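PDB 1QE0: histidine--tRNA ligase from Staphylococcus aureus, which catalyses the ATP-dependent attachment of L-histidine to tRNA(His), releasing AMP and diphosphate, and works as a homodimer of the class II synthetase family. Local coordinates for residues 331-336 with 373-378; 347-352 with 359-364; 397-400 with 405-408. All coordinates share one frame; numbering follows the deposited sequence.

Interaction 1 of 3, residues 331-336 with 373-378; sequences DLFIVT and KQADRL
The F333 ring lies against A375, whose CA sits 3.8 Å above the ring plane, displaced toward the rim, so that the helix backbone at A375 lies over one face of the phenyl group. The methyl group of A375 extends the overlap toward the strand, with F333 CB and A375 CB 3.7 Å apart. CG of F333 is anti to the backbone N (chi1 -169°), which carries the ring out from strand 332-336 toward helix 368-377. Two longer side chains meet the ring obliquely. The branch CD2 of L378 lies beside CE1 and CD1 of F333, while CG of Q374 approaches CZ of F333 at 3.6 Å. The Q374 chain crosses the phenylalanine at about a right angle, and its amide plane is turned 65° from the ring, so the two flat groups do not stack. No hydrogen bond joins the two segments; the contact is apolar and buried. It fastens helix 368-377 to one face of the mixed five-stranded sheet of the anticodon-binding domain, an alpha/beta fold of class IIa synthetases. Helix 338-353 packs on the other face, where I334 meets L348 and L349; the alternation of F333 and I334 along the strand thus serves the two layers. The Q374 chain bends at chi2 (64°), and its amide passes beyond the ring to the second subunit, where NE2 donates a hydrogen bond to N99 of that chain. Q374 OE1 turns back to its own helix and receives two weak bonds from R377, from NE at 2.8 Å and from NH1 at 2.9 Å. The second subunit also packs against L378 through N99.

Interaction 2 of 3, residues 347-352 with 359-364; sequences KLLNHL and ADKDYL
L349 and K361 cross at about a right angle, the leucine reaching from the helix with its branch CD2 against the methylene part of the lysine. CD2 of L349 lies 3.4 Å from CG of K361 and equally near its CD. The other branch, CD1, turns to the start of the strand and meets CB of A359 at 3.8 Å. From one helical turn further on, L352, its CG anti to the carbonyl carbon (chi1 -62°), brings its CD1 to the same methyl group, 3.7 Å from A359 CB, so both leucines converge on one alanine methyl. Residues 347-352 of helix 338-353 run nearly antiparallel to strand 359-361 (165°), as expected for the helix and second strand of a beta-alpha-beta unit that starts with strand 332-336. Polar ends are led past this apolar patch. K361 bends at chi3 and chi4, taking NZ to a salt bridge with D342, and OH of Y363 passes CD2 of L349 to bond E142 of the second subunit. D360 pairs with R353 and with K103 of the second subunit. The seam between helix and strand thus relies on hydrocarbon packing, while the charges beside it are paired elsewhere.

Interaction 3 of 3, residues 397-400 with 405-408; sequences DVKN and ESET
V398 and E407 exchange backbone hydrogen bonds of unequal quality. V398 N donates to E407 O at 2.6 Å in a nearly straight bond (168° at the hydrogen). The return bond, from E407 N to V398 O, measures 2.9 Å but is bent to 131°, with its donor well above the carbonyl plane. A third bond, N400 N to E405 O at 2.7 Å, is again nearly straight. Between these links the acceptors also receive CA-H...O contacts: D397 CA approaches E407 O at 3.3 Å, while S406 CA lies near V398 O and K399 CA near E405 O. On the face bearing D397 and T408, the two side chains lie side by side and point the same way, and T408 OG1 gives a weak bond to D397 OD1 at 3.2 Å. S406 shares that face, its OG resting near CB of K399. Several other polar ends have partners close by. N400 OD1 accepts from the backbone N of both T402 and T403 in the turn, K399 NZ donates to G404 O, and E407 OE1 bonds Y417 OH. V398 turns to the opposite face and packs on F382 and I384 of the adjacent strand. Two consecutive strands, 396-400 and 406-409, paired antiparallel through a short turn, form a beta hairpin at the edge of the anticodon-binding domain's mixed sheet.

In the fold
All three contacts lie in the anticodon-binding domain and reach its one mixed sheet. Interactions 1 and 2 are buried, side-chain-driven packings of a helix on a strand, with centres about 10 Å apart. They touch through neighbouring strands 332-336 and 359-361, where I334 N and D360 O lie 2.9 Å apart in a probable hydrogen bond, and both border the second subunit. Interaction 3 is a surface contact, about 14 Å from interaction 1 and 18 Å from interaction 2, centre to centre, and touches neither. It joins two strands largely through backbone bonds, with charged and hydroxyl side chains on its exposed face, whereas the other two contain no hydrogen bond between their segments.

Interaction 1 of 3, residues 331-336 with 373-378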
ATOM      1  N   ASP A 331      12.352  21.432   0.567  1.00  9.52           N
ATOM      2  CA  ASP A 331      12.147  22.757  -0.021  1.00  8.19           C
ATOM      3  C   ASP A 331      13.027  23.852   0.557  1.00  6.63           C
ATOM      4  O   ASP A 331      13.466  24.699  -0.169  1.00  8.85           O
ATOM      5  CB  ASP A 331      10.724  23.240   0.184  1.00 11.13           C
ATOM      6  CG  ASP A 331       9.831  22.860  -0.919  1.00 20.97           C
ATOM      7  OD1 ASP A 331       9.097  21.863  -0.742  1.00 25.75           O
ATOM      8  OD2 ASP A 331       9.847  23.576  -1.951  1.00 30.48           O
ATOM      9  N   LEU A 332      13.283  23.839   1.859  1.00  5.90           N
ATOM     10  CA  LEU A 332      14.044  24.898   2.485  1.00  5.56           C
ATOM     11  C   LEU A 332      14.847  24.399   3.642  1.00  9.75           C
ATOM     12  O   LEU A 332      14.277  23.774   4.535  1.00 15.09           O
ATOM     13  CB  LEU A 332      13.072  25.908   3.077  1.00  7.23           C
ATOM     14  CG  LEU A 332      13.471  27.375   3.259  1.00 12.57           C
ATOM     15  CD1 LEU A 332      12.676  27.944   4.414  1.00 10.91           C
ATOM     16  CD2 LEU A 332      14.964  27.553   3.498  1.00 15.22           C
ATOM     17  N   PHE A 333      16.154  24.663   3.645  1.00  8.79           N
ATOM     18  CA  PHE A 333      16.952  24.285   4.795  1.00  9.66           C
ATOM     19  C   PHE A 333      17.364  25.580   5.511  1.00 11.08           C
ATOM     20  O   PHE A 333      17.821  26.546   4.865  1.00 11.43           O
ATOM     21  CB  PHE A 333      18.143  23.421   4.435  1.00  3.39           C
ATOM     22  CG  PHE A 333      18.820  22.809   5.644  1.00  2.00           C
ATOM     23  CD1 PHE A 333      18.418  21.586   6.118  1.00  2.00           C
ATOM     24  CD2 PHE A 333      19.859  23.469   6.300  1.00  3.55           C
ATOM     25  CE1 PHE A 333      19.031  21.023   7.215  1.00  2.00           C
ATOM     26  CE2 PHE A 333      20.483  22.903   7.412  1.00  4.04           C
ATOM     27  CZ  PHE A 333      20.071  21.677   7.871  1.00  2.00           C
ATOM     28  N   ILE A 334      17.092  25.630   6.816  1.00 10.05           N
ATOM     29  CA  ILE A 334      17.384  26.800   7.641  1.00  9.15           C
ATOM     30  C   ILE A 334      18.723  26.702   8.372  1.00  9.15           C
ATOM     31  O   ILE A 334      18.933  25.785   9.182  1.00  5.94           O
ATOM     32  CB  ILE A 334      16.242  27.026   8.642  1.00  8.94           C
ATOM     33  CG1 ILE A 334      14.943  27.296   7.875  1.00 12.02           C
ATOM     34  CG2 ILE A 334      16.535  28.181   9.545  1.00  6.76           C
ATOM     35  CD1 ILE A 334      13.726  27.267   8.742  1.00  3.78           C
ATOM     36  N   VAL A 335      19.625  27.625   8.007  1.00  9.45           N
ATOM     37  CA  VAL A 335      20.969  27.760   8.563  1.00  9.63           C
ATOM     38  C   VAL A 335      20.872  28.904   9.544  1.00 13.27           C
ATOM     39  O   VAL A 335      20.486  30.005   9.149  1.00 12.87           O
ATOM     40  CB  VAL A 335      21.944  28.190   7.488  1.00 12.65           C
ATOM     41  CG1 VAL A 335      23.320  28.462   8.104  1.00 13.02           C
ATOM     42  CG2 VAL A 335      21.999  27.142   6.390  1.00  7.57           C
ATOM     43  N   THR A 336      21.198  28.654  10.815  1.00 17.31           N
ATOM     44  CA  THR A 336      21.110  29.681  11.877  1.00 18.39           C
ATOM     45  C   THR A 336      22.430  30.015  12.570  1.00 20.20           C
ATOM     46  O   THR A 336      23.309  29.153  12.718  1.00 19.45           O
ATOM     47  CB  THR A 336      20.126  29.259  12.945  1.00 14.93           C
ATOM     48  OG1 THR A 336      20.414  27.910  13.339  1.00 17.16           O
ATOM     49  CG2 THR A 336      18.712  29.326  12.411  1.00 17.63           C
ATOM     50  N   LYS A 373      26.399  22.124   3.811  1.00 13.65           N
ATOM     51  CA  LYS A 373      26.574  20.799   3.238  1.00 19.78           C
ATOM     52  C   LYS A 373      25.313  19.950   3.506  1.00 19.69           C
ATOM     53  O   LYS A 373      24.830  19.256   2.624  1.00 21.97           O
ATOM     54  CB  LYS A 373      27.817  20.113   3.831  1.00 23.24           C
ATOM     55  CG  LYS A 373      29.112  20.749   3.408  1.00 28.73           C
ATOM     56  CD  LYS A 373      30.310  19.963   3.890  1.00 38.71           C
ATOM     57  CE  LYS A 373      31.608  20.573   3.322  1.00 44.69           C
ATOM     58  NZ  LYS A 373      32.838  19.764   3.609  1.00 46.79           N
ATOM     59  N   GLN A 374      24.774  20.033   4.722  1.00 20.41           N
ATOM     60  CA  GLN A 374      23.601  19.267   5.105  1.00 14.03           C
ATOM     61  C   GLN A 374      22.459  19.678   4.210  1.00 16.22           C
ATOM     62  O   GLN A 374      21.742  18.823   3.653  1.00 19.00           O
ATOM     63  CB  GLN A 374      23.289  19.495   6.581  1.00  8.76           C
ATOM     64  CG  GLN A 374      22.044  18.779   7.130  1.00  8.89           C
ATOM     65  CD  GLN A 374      22.080  17.247   7.128  1.00  9.34           C
ATOM     66  OE1 GLN A 374      23.099  16.605   6.870  1.00 12.37           O
ATOM     67  NE2 GLN A 374      20.933  16.661   7.411  1.00  7.15           N
ATOM     68  N   ALA A 375      22.342  20.983   3.999  1.00 12.21           N
ATOM     69  CA  ALA A 375      21.314  21.497   3.123  1.00 12.22           C
ATOM     70  C   ALA A 375      21.441  20.754   1.799  1.00 15.15           C
ATOM     71  O   ALA A 375      20.478  20.169   1.324  1.00 19.68           O
ATOM     72  CB  ALA A 375      21.497  22.982   2.899  1.00  7.67           C
ATOM     73  N   ASP A 376      22.664  20.688   1.285  1.00 16.22           N
ATOM     74  CA  ASP A 376      22.972  20.052   0.013  1.00 18.68           C
ATOM     75  C   ASP A 376      22.707  18.560   0.053  1.00 20.23           C
ATOM     76  O   ASP A 376      22.159  17.994  -0.895  1.00 22.56           O
ATOM     77  CB  ASP A 376      24.436  20.324  -0.328  1.00 25.85           C
ATOM     78  CG  ASP A 376      24.812  19.886  -1.713  1.00 33.88           C
ATOM     79  OD1 ASP A 376      24.450  20.614  -2.668  1.00 38.48           O
ATOM     80  OD2 ASP A 376      25.508  18.845  -1.833  1.00 35.96           O
ATOM     81  N   ARG A 377      23.033  17.940   1.176  1.00 19.64           N
ATOM     82  CA  ARG A 377      22.850  16.514   1.356  1.00 23.02           C
ATOM     83  C   ARG A 377      21.343  16.166   1.326  1.00 25.67           C
ATOM     84  O   ARG A 377      20.921  15.208   0.676  1.00 30.41           O
ATOM     85  CB  ARG A 377      23.528  16.091   2.668  1.00 23.41           C
ATOM     86  CG  ARG A 377      23.334  14.643   3.086  1.00 23.99           C
ATOM     87  CD  ARG A 377      24.448  14.169   3.993  1.00 26.36           C
ATOM     88  NE  ARG A 377      24.727  15.082   5.105  1.00 29.95           N
ATOM     89  CZ  ARG A 377      25.704  15.991   5.103  1.00 34.43           C
ATOM     90  NH1 ARG A 377      25.898  16.775   6.155  1.00 37.20           N
ATOM     91  NH2 ARG A 377      26.486  16.135   4.040  1.00 35.38           N
ATOM     92  N   LEU A 378      20.535  16.967   2.004  1.00 23.35           N
ATOM     93  CA  LEU A 378      19.089  16.771   2.056  1.00 15.76           C
ATOM     94  C   LEU A 378      18.384  17.177   0.756  1.00 16.22           C
ATOM     95  O   LEU A 378      17.178  16.997   0.624  1.00 16.76           O
ATOM     96  CB  LEU A 378      18.536  17.635   3.176  1.00  9.88           C
ATOM     97  CG  LEU A 378      18.537  17.054   4.578  1.00 10.75           C
ATOM     98  CD1 LEU A 378      19.613  16.048   4.772  1.00  7.01           C
ATOM     99  CD2 LEU A 378      18.680  18.184   5.540  1.00  9.59           C
TER

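Interaction 2 of 3, residues 347-352 with 359-364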
ATOM      1  N   LYS A 347      10.314  28.096  15.729  1.00  7.91           N
ATOM      2  CA  LYS A 347       8.956  28.529  15.462  1.00  6.89           C
ATOM      3  C   LYS A 347       8.761  28.524  13.936  1.00  7.93           C
ATOM      4  O   LYS A 347       7.771  28.001  13.432  1.00 10.53           O
ATOM      5  CB  LYS A 347       8.729  29.951  15.965  1.00 15.57           C
ATOM      6  CG  LYS A 347       9.179  30.260  17.391  1.00 17.96           C
ATOM      7  CD  LYS A 347       8.857  31.720  17.715  1.00 21.52           C
ATOM      8  CE  LYS A 347       9.546  32.190  18.967  1.00 25.01           C
ATOM      9  NZ  LYS A 347      10.930  32.668  18.756  1.00 32.81           N
ATOM     10  N   LEU A 348       9.726  29.079  13.205  1.00  7.63           N
ATOM     11  CA  LEU A 348       9.685  29.143  11.733  1.00  8.21           C
ATOM     12  C   LEU A 348       9.389  27.792  11.078  1.00  8.36           C
ATOM     13  O   LEU A 348       8.528  27.680  10.219  1.00 12.95           O
ATOM     14  CB  LEU A 348      11.009  29.685  11.184  1.00  5.80           C
ATOM     15  CG  LEU A 348      11.140  29.917   9.670  1.00  5.67           C
ATOM     16  CD1 LEU A 348      10.068  30.889   9.194  1.00  9.25           C
ATOM     17  CD2 LEU A 348      12.512  30.468   9.310  1.00  2.00           C
ATOM     18  N   LEU A 349      10.138  26.780  11.483  1.00  8.97           N
ATOM     19  CA  LEU A 349      10.012  25.417  10.993  1.00  4.43           C
ATOM     20  C   LEU A 349       8.608  24.902  11.226  1.00  6.69           C
ATOM     21  O   LEU A 349       8.000  24.298  10.353  1.00  8.95           O
ATOM     22  CB  LEU A 349      10.962  24.556  11.772  1.00  2.00           C
ATOM     23  CG  LEU A 349      11.786  23.656  10.942  1.00  2.00           C
ATOM     24  CD1 LEU A 349      12.271  24.444   9.830  1.00  4.29           C
ATOM     25  CD2 LEU A 349      12.939  23.175  11.777  1.00  8.09           C
ATOM     26  N   ASN A 350       8.139  25.065  12.453  1.00  5.99           N
ATOM     27  CA  ASN A 350       6.812  24.639  12.838  1.00  7.48           C
ATOM     28  C   ASN A 350       5.835  25.341  11.900  1.00 10.82           C
ATOM     29  O   ASN A 350       4.874  24.748  11.412  1.00 16.89           O
ATOM     30  CB  ASN A 350       6.596  25.076  14.277  1.00 13.34           C
ATOM     31  CG  ASN A 350       5.143  25.179  14.660  1.00 20.32           C
ATOM     32  OD1 ASN A 350       4.434  24.169  14.692  1.00 23.19           O
ATOM     33  ND2 ASN A 350       4.690  26.401  14.990  1.00 19.14           N
ATOM     34  N   HIS A 351       6.157  26.581  11.548  1.00 10.30           N
ATOM     35  CA  HIS A 351       5.303  27.379  10.666  1.00  9.09           C
ATOM     36  C   HIS A 351       5.223  26.829   9.262  1.00  6.95           C
ATOM     37  O   HIS A 351       4.154  26.610   8.703  1.00  6.55           O
ATOM     38  CB  HIS A 351       5.812  28.815  10.579  1.00 18.40           C
ATOM     39  CG  HIS A 351       4.714  29.827  10.626  1.00 36.62           C
ATOM     40  ND1 HIS A 351       4.143  30.383   9.487  1.00 35.61           N
ATOM     41  CD2 HIS A 351       3.985  30.258  11.679  1.00 43.63           C
ATOM     42  CE1 HIS A 351       3.101  31.100   9.852  1.00 46.37           C
ATOM     43  NE2 HIS A 351       2.978  31.044  11.174  1.00 54.06           N
ATOM     44  N   LEU A 352       6.389  26.686   8.676  1.00  5.00           N
ATOM     45  CA  LEU A 352       6.495  26.192   7.342  1.00  7.09           C
ATOM     46  C   LEU A 352       5.852  24.822   7.253  1.00 10.38           C
ATOM     47  O   LEU A 352       4.998  24.633   6.415  1.00 19.97           O
ATOM     48  CB  LEU A 352       7.961  26.144   6.932  1.00  6.42           C
ATOM     49  CG  LEU A 352       8.719  27.471   6.903  1.00  2.00           C
ATOM     50  CD1 LEU A 352      10.140  27.175   6.685  1.00  2.00           C
ATOM     51  CD2 LEU A 352       8.223  28.370   5.832  1.00  2.00           C
ATOM     52  N   ALA A 359      10.636  21.567   5.151  1.00 14.74           N
ATOM     53  CA  ALA A 359      11.763  22.332   5.658  1.00 14.49           C
ATOM     54  C   ALA A 359      12.503  21.558   6.715  1.00 16.55           C
ATOM     55  O   ALA A 359      12.023  20.528   7.187  1.00 19.39           O
ATOM     56  CB  ALA A 359      11.283  23.675   6.215  1.00  7.85           C
ATOM     57  N   ASP A 360      13.717  21.995   7.027  1.00 14.35           N
ATOM     58  CA  ASP A 360      14.493  21.348   8.068  1.00  8.95           C
ATOM     59  C   ASP A 360      15.590  22.270   8.431  1.00  8.69           C
ATOM     60  O   ASP A 360      15.942  23.130   7.654  1.00 14.59           O
ATOM     61  CB  ASP A 360      15.036  20.004   7.656  1.00  4.24           C
ATOM     62  CG  ASP A 360      15.025  19.022   8.804  1.00  4.12           C
ATOM     63  OD1 ASP A 360      15.542  17.887   8.669  1.00  2.00           O
ATOM     64  OD2 ASP A 360      14.494  19.393   9.868  1.00  4.89           O
ATOM     65  N   LYS A 361      16.036  22.178   9.668  1.00 10.03           N
ATOM     66  CA  LYS A 361      17.080  23.044  10.169  1.00  7.39           C
ATOM     67  C   LYS A 361      18.231  22.179  10.641  1.00  8.73           C
ATOM     68  O   LYS A 361      18.272  20.982  10.359  1.00  7.71           O
ATOM     69  CB  LYS A 361      16.536  23.920  11.302  1.00  5.79           C
ATOM     70  CG  LYS A 361      16.192  23.174  12.583  1.00 14.13           C
ATOM     71  CD  LYS A 361      15.657  24.083  13.685  1.00 11.38           C
ATOM     72  CE  LYS A 361      16.707  25.053  14.154  1.00  6.98           C
ATOM     73  NZ  LYS A 361      17.834  24.289  14.653  1.00 13.01           N
ATOM     74  N   ASP A 362      19.185  22.779  11.340  1.00 16.07           N
ATOM     75  CA  ASP A 362      20.340  22.028  11.815  1.00 14.61           C
ATOM     76  C   ASP A 362      20.389  21.747  13.308  1.00 14.68           C
ATOM     77  O   ASP A 362      20.537  22.651  14.137  1.00 16.55           O
ATOM     78  CB  ASP A 362      21.627  22.716  11.386  1.00 14.09           C
ATOM     79  CG  ASP A 362      22.854  22.047  11.948  1.00 16.93           C
ATOM     80  OD1 ASP A 362      23.552  22.726  12.734  1.00 17.73           O
ATOM     81  OD2 ASP A 362      23.105  20.853  11.612  1.00 10.07           O
ATOM     82  N   TYR A 363      20.192  20.482  13.646  1.00 14.38           N
ATOM     83  CA  TYR A 363      20.307  20.037  15.019  1.00 15.98           C
ATOM     84  C   TYR A 363      21.815  19.764  15.031  1.00 19.02           C
ATOM     85  O   TYR A 363      22.506  20.301  14.170  1.00 26.71           O
ATOM     86  CB  TYR A 363      19.434  18.815  15.167  1.00 16.85           C
ATOM     87  CG  TYR A 363      17.989  19.171  14.848  1.00 11.81           C
ATOM     88  CD1 TYR A 363      17.290  20.067  15.647  1.00  7.65           C
ATOM     89  CD2 TYR A 363      17.348  18.672  13.717  1.00  5.10           C
ATOM     90  CE1 TYR A 363      16.005  20.463  15.332  1.00  5.13           C
ATOM     91  CE2 TYR A 363      16.050  19.073  13.396  1.00  5.91           C
ATOM     92  CZ  TYR A 363      15.392  19.972  14.211  1.00  2.00           C
ATOM     93  OH  TYR A 363      14.149  20.432  13.896  1.00  3.66           O
ATOM     94  N   LEU A 364      22.404  19.045  15.971  1.00 17.40           N
ATOM     95  CA  LEU A 364      23.885  18.853  15.831  1.00 19.86           C
ATOM     96  C   LEU A 364      24.829  20.107  15.874  1.00 20.34           C
ATOM     97  O   LEU A 364      26.050  19.957  15.833  1.00 20.02           O
ATOM     98  CB  LEU A 364      24.213  18.067  14.532  1.00 11.76           C
ATOM     99  CG  LEU A 364      24.628  16.591  14.517  1.00  9.31           C
ATOM    100  CD1 LEU A 364      23.530  15.668  14.974  1.00 13.10           C
ATOM    101  CD2 LEU A 364      24.999  16.239  13.127  1.00 12.13           C
TER

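Interaction 3 of 3, residues 397-400 with 405-408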
ATOM      1  N   ASP A 397      18.082  36.726   2.589  1.00 32.59           N
ATOM      2  CA  ASP A 397      18.345  36.421   1.209  1.00 32.93           C
ATOM      3  C   ASP A 397      18.064  34.938   1.086  1.00 30.01           C
ATOM      4  O   ASP A 397      18.617  34.126   1.827  1.00 30.88           O
ATOM      5  CB  ASP A 397      19.813  36.721   0.860  1.00 38.25           C
ATOM      6  CG  ASP A 397      20.067  38.199   0.584  1.00 40.57           C
ATOM      7  OD1 ASP A 397      20.562  38.547  -0.521  1.00 41.49           O
ATOM      8  OD2 ASP A 397      19.750  39.018   1.470  1.00 46.02           O
ATOM      9  N   VAL A 398      17.116  34.609   0.232  1.00 27.87           N
ATOM     10  CA  VAL A 398      16.743  33.234  -0.039  1.00 31.39           C
ATOM     11  C   VAL A 398      17.538  32.761  -1.270  1.00 32.21           C
ATOM     12  O   VAL A 398      17.212  33.119  -2.407  1.00 35.09           O
ATOM     13  CB  VAL A 398      15.249  33.151  -0.315  1.00 30.89           C
ATOM     14  CG1 VAL A 398      14.821  31.696  -0.446  1.00 33.70           C
ATOM     15  CG2 VAL A 398      14.481  33.858   0.789  1.00 29.46           C
ATOM     16  N   LYS A 399      18.599  31.993  -1.039  1.00 30.43           N
ATOM     17  CA  LYS A 399      19.447  31.523  -2.124  1.00 30.50           C
ATOM     18  C   LYS A 399      18.964  30.245  -2.775  1.00 30.02           C
ATOM     19  O   LYS A 399      18.831  29.223  -2.096  1.00 30.59           O
ATOM     20  CB  LYS A 399      20.881  31.299  -1.627  1.00 34.38           C
ATOM     21  CG  LYS A 399      21.824  30.712  -2.687  1.00 42.51           C
ATOM     22  CD  LYS A 399      23.150  30.212  -2.093  1.00 48.23           C
ATOM     23  CE  LYS A 399      24.072  29.500  -3.126  1.00 54.56           C
ATOM     24  NZ  LYS A 399      24.702  30.394  -4.179  1.00 58.28           N
ATOM     25  N   ASN A 400      18.713  30.310  -4.087  1.00 27.44           N
ATOM     26  CA  ASN A 400      18.304  29.156  -4.886  1.00 22.51           C
ATOM     27  C   ASN A 400      19.566  28.323  -4.934  1.00 22.69           C
ATOM     28  O   ASN A 400      20.559  28.762  -5.492  1.00 25.78           O
ATOM     29  CB  ASN A 400      17.958  29.598  -6.298  1.00 19.90           C
ATOM     30  CG  ASN A 400      17.717  28.439  -7.231  1.00 23.37           C
ATOM     31  OD1 ASN A 400      18.512  27.510  -7.327  1.00 23.66           O
ATOM     32  ND2 ASN A 400      16.615  28.497  -7.945  1.00 29.54           N
ATOM     33  N   GLU A 405      21.431  31.783  -7.116  1.00 25.70           N
ATOM     34  CA  GLU A 405      20.921  33.146  -7.141  1.00 31.31           C
ATOM     35  C   GLU A 405      20.160  33.429  -5.837  1.00 31.92           C
ATOM     36  O   GLU A 405      19.380  32.598  -5.397  1.00 34.79           O
ATOM     37  CB  GLU A 405      20.002  33.306  -8.367  1.00 36.58           C
ATOM     38  CG  GLU A 405      19.088  34.553  -8.390  1.00 50.32           C
ATOM     39  CD  GLU A 405      17.585  34.234  -8.642  1.00 54.50           C
ATOM     40  OE1 GLU A 405      16.787  35.193  -8.774  1.00 52.94           O
ATOM     41  OE2 GLU A 405      17.194  33.038  -8.688  1.00 55.80           O
ATOM     42  N   SER A 406      20.433  34.556  -5.183  1.00 31.14           N
ATOM     43  CA  SER A 406      19.725  34.903  -3.947  1.00 28.44           C
ATOM     44  C   SER A 406      18.562  35.828  -4.255  1.00 28.09           C
ATOM     45  O   SER A 406      18.535  36.455  -5.303  1.00 30.60           O
ATOM     46  CB  SER A 406      20.654  35.620  -2.957  1.00 25.96           C
ATOM     47  OG  SER A 406      21.567  34.741  -2.314  1.00 26.65           O
ATOM     48  N   GLU A 407      17.578  35.866  -3.369  1.00 29.48           N
ATOM     49  CA  GLU A 407      16.443  36.768  -3.501  1.00 32.91           C
ATOM     50  C   GLU A 407      16.216  37.290  -2.119  1.00 32.92           C
ATOM     51  O   GLU A 407      16.147  36.513  -1.191  1.00 33.31           O
ATOM     52  CB  GLU A 407      15.202  36.069  -4.022  1.00 36.38           C
ATOM     53  CG  GLU A 407      15.286  35.917  -5.503  1.00 48.09           C
ATOM     54  CD  GLU A 407      14.151  36.540  -6.283  1.00 56.99           C
ATOM     55  OE1 GLU A 407      13.062  35.948  -6.276  1.00 67.39           O
ATOM     56  OE2 GLU A 407      14.348  37.562  -6.968  1.00 57.85           O
ATOM     57  N   THR A 408      16.193  38.609  -1.965  1.00 35.34           N
ATOM     58  CA  THR A 408      16.003  39.232  -0.659  1.00 34.88           C
ATOM     59  C   THR A 408      14.527  39.505  -0.390  1.00 36.73           C
ATOM     60  O   THR A 408      13.864  40.170  -1.193  1.00 37.08           O
ATOM     61  CB  THR A 408      16.737  40.559  -0.595  1.00 28.70           C
ATOM     62  OG1 THR A 408      18.042  40.401  -1.143  1.00 39.20           O
ATOM     63  CG2 THR A 408      16.871  41.006   0.835  1.00 35.00           C
TER